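Side-chain contacts in head completion protein gp6 (Enterobacteria phage HK97, PDB 3JVO), which joins the portal to the head completion protein gp7 as a thirteen-membered ring of the head-tail connector, leaving a central channel open for DNA ejection: residues D7-L11 and S12-Q16; A35-D38 and Y39-W43; E84-A87 and A88-M91. One frame throughout, in Å; residues are numbered along the deposited sequence.

Interaction 1 of 3, residues D7-L11 and S12-Q16; sequences DVISL and SLFKQ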
loop_
_atom_site.group_PDB
_atom_site.type_symbol
_atom_site.label_atom_id
_atom_site.label_comp_id
_atom_site.label_asym_id
_atom_site.label_seq_id
_atom_site.Cartn_x
_atom_site.Cartn_y
_atom_site.Cartn_z
ATOM N N ASP G 7 -31.232 -39.041 -12.499
ATOM C CA ASP G 7 -31.712 -40.122 -11.629
ATOM C C ASP G 7 -31.047 -40.060 -10.276
ATOM O O ASP G 7 -31.493 -40.708 -9.330
ATOM C CB ASP G 7 -31.397 -41.491 -12.228
ATOM C CG ASP G 7 -32.227 -41.812 -13.457
ATOM O OD1 ASP G 7 -33.341 -41.249 -13.602
ATOM O OD2 ASP G 7 -31.750 -42.647 -14.271
ATOM N N VAL G 8 -29.943 -39.316 -10.206
ATOM C CA VAL G 8 -29.166 -39.107 -8.984
ATOM C C VAL G 8 -29.674 -37.832 -8.278
ATOM O O VAL G 8 -29.984 -37.857 -7.099
ATOM C CB VAL G 8 -27.642 -39.006 -9.321
ATOM C CG1 VAL G 8 -26.789 -38.772 -8.075
ATOM C CG2 VAL G 8 -27.157 -40.259 -10.075
ATOM N N ILE G 9 -29.758 -36.717 -9.011
ATOM C CA ILE G 9 -30.302 -35.471 -8.484
ATOM C C ILE G 9 -31.292 -34.945 -9.488
ATOM O O ILE G 9 -30.938 -34.696 -10.639
ATOM C CB ILE G 9 -29.218 -34.392 -8.313
ATOM C CG1 ILE G 9 -28.121 -34.866 -7.370
ATOM C CG2 ILE G 9 -29.842 -33.045 -7.827
ATOM C CD1 ILE G 9 -26.876 -33.985 -7.395
ATOM N N SER G 10 -32.527 -34.735 -9.058
ATOM C CA SER G 10 -33.570 -34.278 -9.982
ATOM C C SER G 10 -33.272 -32.886 -10.546
ATOM O O SER G 10 -32.559 -32.095 -9.941
ATOM C CB SER G 10 -34.916 -34.258 -9.278
ATOM O OG SER G 10 -34.927 -33.196 -8.334
ATOM N N LEU G 11 -33.829 -32.600 -11.713
ATOM C CA LEU G 11 -33.708 -31.284 -12.334
ATOM C C LEU G 11 -34.250 -30.186 -11.422
ATOM O O LEU G 11 -33.681 -29.096 -11.337
ATOM C CB LEU G 11 -34.456 -31.266 -13.676
ATOM C CG LEU G 11 -34.413 -29.969 -14.480
ATOM C CD1 LEU G 11 -32.978 -29.594 -14.758
ATOM C CD2 LEU G 11 -35.192 -30.121 -15.809
ATOM N N SER G 12 -35.362 -30.483 -10.758
ATOM C CA SER G 12 -35.939 -29.609 -9.756
ATOM C C SER G 12 -34.932 -29.230 -8.664
ATOM O O SER G 12 -34.838 -28.072 -8.290
ATOM C CB SER G 12 -37.154 -30.289 -9.122
ATOM O OG SER G 12 -37.716 -29.459 -8.122
ATOM N N LEU G 13 -34.179 -30.206 -8.161
ATOM C CA LEU G 13 -33.143 -29.931 -7.170
ATOM C C LEU G 13 -31.987 -29.097 -7.718
ATOM O O LEU G 13 -31.531 -28.177 -7.042
ATOM C CB LEU G 13 -32.624 -31.215 -6.542
ATOM C CG LEU G 13 -33.410 -31.791 -5.359
ATOM C CD1 LEU G 13 -32.732 -33.067 -4.909
ATOM C CD2 LEU G 13 -33.462 -30.825 -4.199
ATOM N N PHE G 14 -31.518 -29.399 -8.928
ATOM C CA PHE G 14 -30.483 -28.559 -9.558
ATOM C C PHE G 14 -30.922 -27.098 -9.632
ATOM O O PHE G 14 -30.149 -26.207 -9.311
ATOM C CB PHE G 14 -30.124 -29.042 -10.959
ATOM C CG PHE G 14 -29.196 -30.185 -10.972
ATOM C CD1 PHE G 14 -27.871 -30.033 -10.543
ATOM C CD2 PHE G 14 -29.631 -31.442 -11.405
ATOM C CE1 PHE G 14 -26.998 -31.109 -10.538
ATOM C CE2 PHE G 14 -28.756 -32.526 -11.405
ATOM C CZ PHE G 14 -27.432 -32.360 -10.969
ATOM N N LYS G 15 -32.172 -26.866 -10.023
ATOM C CA LYS G 15 -32.700 -25.518 -10.115
ATOM C C LYS G 15 -32.781 -24.810 -8.777
ATOM O O LYS G 15 -32.568 -23.609 -8.705
ATOM C CB LYS G 15 -34.071 -25.520 -10.766
ATOM C CG LYS G 15 -34.047 -25.847 -12.269
ATOM C CD LYS G 15 -35.398 -25.456 -12.866
ATOM C CE LYS G 15 -35.870 -26.449 -13.881
ATOM N NZ LYS G 15 -37.284 -26.178 -14.379
ATOM N N GLN G 16 -33.115 -25.549 -7.726
ATOM C CA GLN G 16 -33.110 -24.989 -6.378
ATOM C C GLN G 16 -31.686 -24.646 -5.913
ATOM O O GLN G 16 -31.493 -23.672 -5.213
ATOM C CB GLN G 16 -33.783 -25.955 -5.400
ATOM C CG GLN G 16 -35.303 -26.065 -5.632
ATOM C CD GLN G 16 -35.952 -27.105 -4.758
ATOM O OE1 GLN G 16 -35.282 -27.845 -4.047
ATOM N NE2 GLN G 16 -37.266 -27.160 -4.795
#
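S10 and L13 make a serine N-cap at the start of helix 11-17, just after the chain leaves the short helix 5-8, and beside that cap I9 sets its CG2 methyl over one face of the F14 ring, the two side chains crossing near a right angle. The cap rests on one side-chain bond: S10 OG accepts the amide hydrogen of L13 N at 3.1 Å with an N-H...O angle of 157°. The chi1 of S10, 71°, puts the hydroxyl between the backbone N and the carbonyl carbon and brings OG round to face L13 N in the first turn. The following amide, F14 N, donates to S10 O, so S10 serves the helix start with both its side chain and its backbone. I9, just before the cap, points its CB at the helix. Its CG2 stands anti to the backbone N, 3.9 Å from the centroid of the F14 ring and only 16° off the ring normal, a CH-pi contact displaced toward the ring's rim. I9 CG2 also meets L13 CB at 3.6 Å, so one methyl touches two successive helix residues. F14 itself is buried: its ring meets that of F67 on helix 57-72 and packs on A33 of helix 26-44. K15 forms salt bridges with D23 and D26, and L13 packs on L28 of a second subunit. On the partly exposed flank, the aliphatic part of K15 runs past L11, where K15 CE lies 3.9 Å from L11 CG.

Interaction 2 of 3, residues A35-D38 and Y39-W43; sequences AAFD and YCMRW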
loop_
_atom_site.group_PDB
_atom_site.type_symbol
_atom_site.label_atom_id
_atom_site.label_comp_id
_atom_site.label_asym_id
_atom_site.label_seq_id
_atom_site.Cartn_x
_atom_site.Cartn_y
_atom_site.Cartn_z
ATOM N N ALA G 35 -22.420 -32.296 -17.318
ATOM C CA ALA G 35 -21.012 -31.959 -17.323
ATOM C C ALA G 35 -20.429 -32.089 -15.921
ATOM O O ALA G 35 -19.339 -32.621 -15.752
ATOM C CB ALA G 35 -20.801 -30.554 -17.854
ATOM N N ALA G 36 -21.145 -31.586 -14.917
ATOM C CA ALA G 36 -20.668 -31.644 -13.537
ATOM C C ALA G 36 -20.576 -33.077 -13.040
ATOM O O ALA G 36 -19.649 -33.438 -12.312
ATOM C CB ALA G 36 -21.572 -30.857 -12.646
ATOM N N PHE G 37 -21.569 -33.881 -13.401
ATOM C CA PHE G 37 -21.606 -35.270 -12.987
ATOM C C PHE G 37 -20.487 -36.052 -13.652
ATOM O O PHE G 37 -19.761 -36.787 -12.974
ATOM C CB PHE G 37 -22.959 -35.886 -13.319
ATOM C CG PHE G 37 -23.128 -37.306 -12.830
ATOM C CD1 PHE G 37 -23.242 -37.588 -11.460
ATOM C CD2 PHE G 37 -23.231 -38.353 -13.738
ATOM C CE1 PHE G 37 -23.414 -38.922 -11.013
ATOM C CE2 PHE G 37 -23.409 -39.681 -13.307
ATOM C CZ PHE G 37 -23.497 -39.963 -11.948
ATOM N N ASP G 38 -20.351 -35.888 -14.967
ATOM C CA ASP G 38 -19.274 -36.512 -15.738
ATOM C C ASP G 38 -17.910 -36.185 -15.102
ATOM O O ASP G 38 -17.079 -37.064 -14.866
ATOM C CB ASP G 38 -19.341 -36.042 -17.198
ATOM C CG ASP G 38 -18.216 -36.616 -18.062
ATOM O OD1 ASP G 38 -17.902 -37.811 -17.913
ATOM O OD2 ASP G 38 -17.654 -35.885 -18.902
ATOM N N TYR G 39 -17.706 -34.914 -14.784
ATOM C CA TYR G 39 -16.454 -34.466 -14.178
ATOM C C TYR G 39 -16.219 -35.141 -12.822
ATOM O O TYR G 39 -15.148 -35.712 -12.589
ATOM C CB TYR G 39 -16.442 -32.936 -14.045
ATOM C CG TYR G 39 -15.239 -32.404 -13.305
ATOM C CD1 TYR G 39 -14.028 -32.208 -13.961
ATOM C CD2 TYR G 39 -15.313 -32.117 -11.943
ATOM C CE1 TYR G 39 -12.919 -31.749 -13.274
ATOM C CE2 TYR G 39 -14.222 -31.657 -11.253
ATOM C CZ TYR G 39 -13.031 -31.478 -11.917
ATOM O OH TYR G 39 -11.951 -31.014 -11.221
ATOM N N CYS G 40 -17.217 -35.090 -11.934
ATOM C CA CYS G 40 -17.039 -35.669 -10.608
ATOM C C CYS G 40 -16.834 -37.189 -10.637
ATOM O O CYS G 40 -16.012 -37.702 -9.884
ATOM C CB CYS G 40 -18.172 -35.282 -9.656
ATOM S SG CYS G 40 -18.222 -33.507 -9.281
HETATM N N MSE G 41 -17.571 -37.887 -11.503
HETATM C CA MSE G 41 -17.394 -39.324 -11.746
HETATM C C MSE G 41 -15.988 -39.699 -12.241
HETATM O O MSE G 41 -15.381 -40.634 -11.722
HETATM C CB MSE G 41 -18.424 -39.837 -12.756
HETATM C CG MSE G 41 -19.857 -39.811 -12.268
HETATM SE SE MSE G 41 -20.129 -40.959 -10.688
HETATM C CE MSE G 41 -20.202 -39.634 -9.310
ATOM N N ARG G 42 -15.486 -38.996 -13.251
ATOM C CA ARG G 42 -14.148 -39.268 -13.760
ATOM C C ARG G 42 -13.116 -39.031 -12.672
ATOM O O ARG G 42 -12.212 -39.835 -12.483
ATOM C CB ARG G 42 -13.831 -38.423 -14.992
ATOM C CG ARG G 42 -14.556 -38.849 -16.267
ATOM C CD ARG G 42 -13.956 -40.089 -16.913
ATOM N NE ARG G 42 -12.521 -39.949 -17.183
ATOM C CZ ARG G 42 -11.878 -40.541 -18.192
ATOM N NH1 ARG G 42 -12.536 -41.304 -19.062
ATOM N NH2 ARG G 42 -10.570 -40.359 -18.346
ATOM N N TRP G 43 -13.302 -37.947 -11.924
ATOM C CA TRP G 43 -12.377 -37.556 -10.878
ATOM C C TRP G 43 -12.317 -38.575 -9.754
ATOM O O TRP G 43 -11.232 -38.917 -9.315
ATOM C CB TRP G 43 -12.759 -36.205 -10.317
ATOM C CG TRP G 43 -11.665 -35.547 -9.595
ATOM C CD1 TRP G 43 -10.789 -34.624 -10.104
ATOM C CD2 TRP G 43 -11.306 -35.730 -8.212
ATOM N NE1 TRP G 43 -9.910 -34.209 -9.116
ATOM C CE2 TRP G 43 -10.200 -34.880 -7.949
ATOM C CE3 TRP G 43 -11.804 -36.532 -7.168
ATOM C CZ2 TRP G 43 -9.588 -34.806 -6.678
ATOM C CZ3 TRP G 43 -11.183 -36.464 -5.903
ATOM C CH2 TRP G 43 -10.099 -35.596 -5.673
#
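One face of the F37 ring is covered by M41, a selenomethionine, whose CG sits 3.6 Å above the plane and over the ring centre. Measured to the centroid, this CH-pi contact is 3.7 Å long and 12° off the normal. The selenium follows obliquely: SE is 4.3 Å from the same centroid but 35° off the normal, in a Met-aromatic contact, and lies closest to F37 CZ. The terminal methyl, M41 CE, is on the same side of the ring and lies 3.7 Å from F37 CE1. The torsions account for this path. F37 carries CG anti to its backbone N (chi1 -176°), which swings the ring out from the helix, where M41 one turn on can lie against its face, while M41 bends at chi2 and chi3 and folds its end over that face.

The pair is an i to i+4 contact on helix 26-44, and the backbone bond between the same residues, M41 N to F37 O at 2.9 Å, fixes their spacing. This side of the helix meets several parts of the chain: F37 packs on V5 and V8 of helix 5-8, and M41 on V59 of helix 57-72 and on W49. In a second i to i+4 pair, D38 and R42 run alongside each other in the same direction, yet their charged atoms do not meet. D38 OD1 is 5.8 Å from R42 NE, and between the side chains the nearest approach is D38 OD1 to R42 CG, 3.9 Å. The other carboxylate oxygen, D38 OD2, accepts a hydrogen bond from A58 N of a neighbouring subunit, where R42 also packs on H95.

Interaction 3 of 3, residues E84-A87 and A88-M91; sequences ENAA and AERM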
loop_
_atom_site.group_PDB
_atom_site.type_symbol
_atom_site.label_atom_id
_atom_site.label_comp_id
_atom_site.label_asym_id
_atom_site.label_seq_id
_atom_site.Cartn_x
_atom_site.Cartn_y
_atom_site.Cartn_z
ATOM N N GLU G 84 -11.013 -20.733 -5.648
ATOM C CA GLU G 84 -11.501 -22.083 -5.469
ATOM C C GLU G 84 -12.252 -22.187 -4.141
ATOM O O GLU G 84 -11.809 -21.656 -3.134
ATOM C CB GLU G 84 -10.363 -23.100 -5.570
ATOM C CG GLU G 84 -10.705 -24.458 -4.948
ATOM C CD GLU G 84 -10.159 -25.630 -5.740
ATOM O OE1 GLU G 84 -8.945 -25.937 -5.617
ATOM O OE2 GLU G 84 -10.958 -26.256 -6.474
ATOM N N ASN G 85 -13.425 -22.813 -4.175
ATOM C CA ASN G 85 -14.115 -23.210 -2.949
ATOM C C ASN G 85 -13.676 -24.647 -2.633
ATOM O O ASN G 85 -13.960 -25.571 -3.387
ATOM C CB ASN G 85 -15.639 -23.085 -3.127
ATOM C CG ASN G 85 -16.434 -23.751 -2.011
ATOM O OD1 ASN G 85 -15.877 -24.330 -1.096
ATOM N ND2 ASN G 85 -17.745 -23.673 -2.099
ATOM N N ALA G 86 -12.970 -24.808 -1.517
ATOM C CA ALA G 86 -12.338 -26.073 -1.098
ATOM C C ALA G 86 -13.314 -27.226 -0.904
ATOM O O ALA G 86 -12.934 -28.384 -1.053
ATOM C CB ALA G 86 -11.544 -25.858 0.187
ATOM N N ALA G 87 -14.563 -26.910 -0.574
ATOM C CA ALA G 87 -15.579 -27.930 -0.300
ATOM C C ALA G 87 -15.767 -28.938 -1.446
ATOM O O ALA G 87 -16.005 -30.111 -1.190
ATOM C CB ALA G 87 -16.912 -27.286 0.064
ATOM N N ALA G 88 -15.650 -28.487 -2.699
ATOM C CA ALA G 88 -15.879 -29.371 -3.849
ATOM C C ALA G 88 -14.865 -30.510 -3.933
ATOM O O ALA G 88 -15.278 -31.665 -3.971
ATOM C CB ALA G 88 -15.929 -28.583 -5.173
ATOM N N GLU G 89 -13.562 -30.191 -3.960
ATOM C CA GLU G 89 -12.517 -31.237 -3.967
ATOM C C GLU G 89 -12.525 -32.097 -2.703
ATOM O O GLU G 89 -12.333 -33.300 -2.786
ATOM C CB GLU G 89 -11.102 -30.680 -4.260
ATOM C CG GLU G 89 -10.642 -29.509 -3.360
ATOM C CD GLU G 89 -9.564 -29.894 -2.311
ATOM O OE1 GLU G 89 -9.345 -31.120 -2.074
ATOM O OE2 GLU G 89 -8.944 -28.956 -1.722
ATOM N N ARG G 90 -12.764 -31.480 -1.546
ATOM C CA ARG G 90 -12.834 -32.222 -0.282
ATOM C C ARG G 90 -13.986 -33.227 -0.260
ATOM O O ARG G 90 -13.794 -34.371 0.124
ATOM C CB ARG G 90 -12.870 -31.268 0.930
ATOM C CG ARG G 90 -11.493 -30.657 1.180
ATOM C CD ARG G 90 -11.480 -29.488 2.147
ATOM N NE ARG G 90 -10.154 -28.856 2.117
ATOM C CZ ARG G 90 -9.809 -27.733 2.749
ATOM N NH1 ARG G 90 -10.676 -27.066 3.509
ATOM N NH2 ARG G 90 -8.577 -27.267 2.615
HETATM N N MSE G 91 -15.160 -32.813 -0.721
HETATM C CA MSE G 91 -16.296 -33.727 -0.850
HETATM C C MSE G 91 -15.943 -34.923 -1.740
HETATM O O MSE G 91 -16.359 -36.031 -1.469
HETATM C CB MSE G 91 -17.504 -33.016 -1.462
HETATM C CG MSE G 91 -18.131 -31.917 -0.607
HETATM SE SE MSE G 91 -19.247 -32.703 0.753
HETATM C CE MSE G 91 -20.520 -31.288 0.638
#
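R90 spreads its guanidinium over the methyl group of A86, whose CB stands 3.5 Å above the plane and over its centre. CZ and NH1 of R90 each come within 3.6 Å of A86 CB. The reach depends on an extended chain from CG to NE, with CG anti to the carbonyl carbon (chi1 -74°), so that the side chain runs back along the helix toward its N-terminal end. A backbone bond joins the same two residues: R90 N donates to A86 O at 3.1 Å.

The turn before helix 87-93 is an Asx turn: N85 OD1 accepts a capping bond from A87 N at 2.9 Å, the donor standing above the carbonyl plane, about 40° out of it, while N85 O takes a weak bond from A88 N. OD1 is gripped a second time by Q77 NE2 of one neighbouring subunit, and N85 ND2 donates to T75 O of another, so the capping amide is held from two other chains as well as its own. Beyond the chain, R90 NH1 faces E84 OE2 of a neighbouring subunit in a long, weak ion pair.

Strand 83-84 leads into this turn, E84 pairing in an antiparallel ladder with a strand of a neighbouring chain, and the helix lies against helix 57-72 through A87 and A88 on L65 and M91 on A62.

The three contacts follow one another along the chain, interaction 1 on helices 5-8 and 11-17, interaction 2 on helix 26-44 and interaction 3 on the turn after strand 83-84 and on helix 87-93. Interactions 1 and 2 have centres about 16 Å apart on opposite sides of the chain's centre, yet touch where V8 CG2 lies 4.1 Å from F37 CE1. Interaction 3 is about 14 Å from interaction 2 and about 20 Å from interaction 1, centre to centre, touching neither. Helix 57-72 is common ground, since side chains from all three pack on it. Residues of each contact pack on another subunit, so all three lie at interfaces of the thirteen-membered ring.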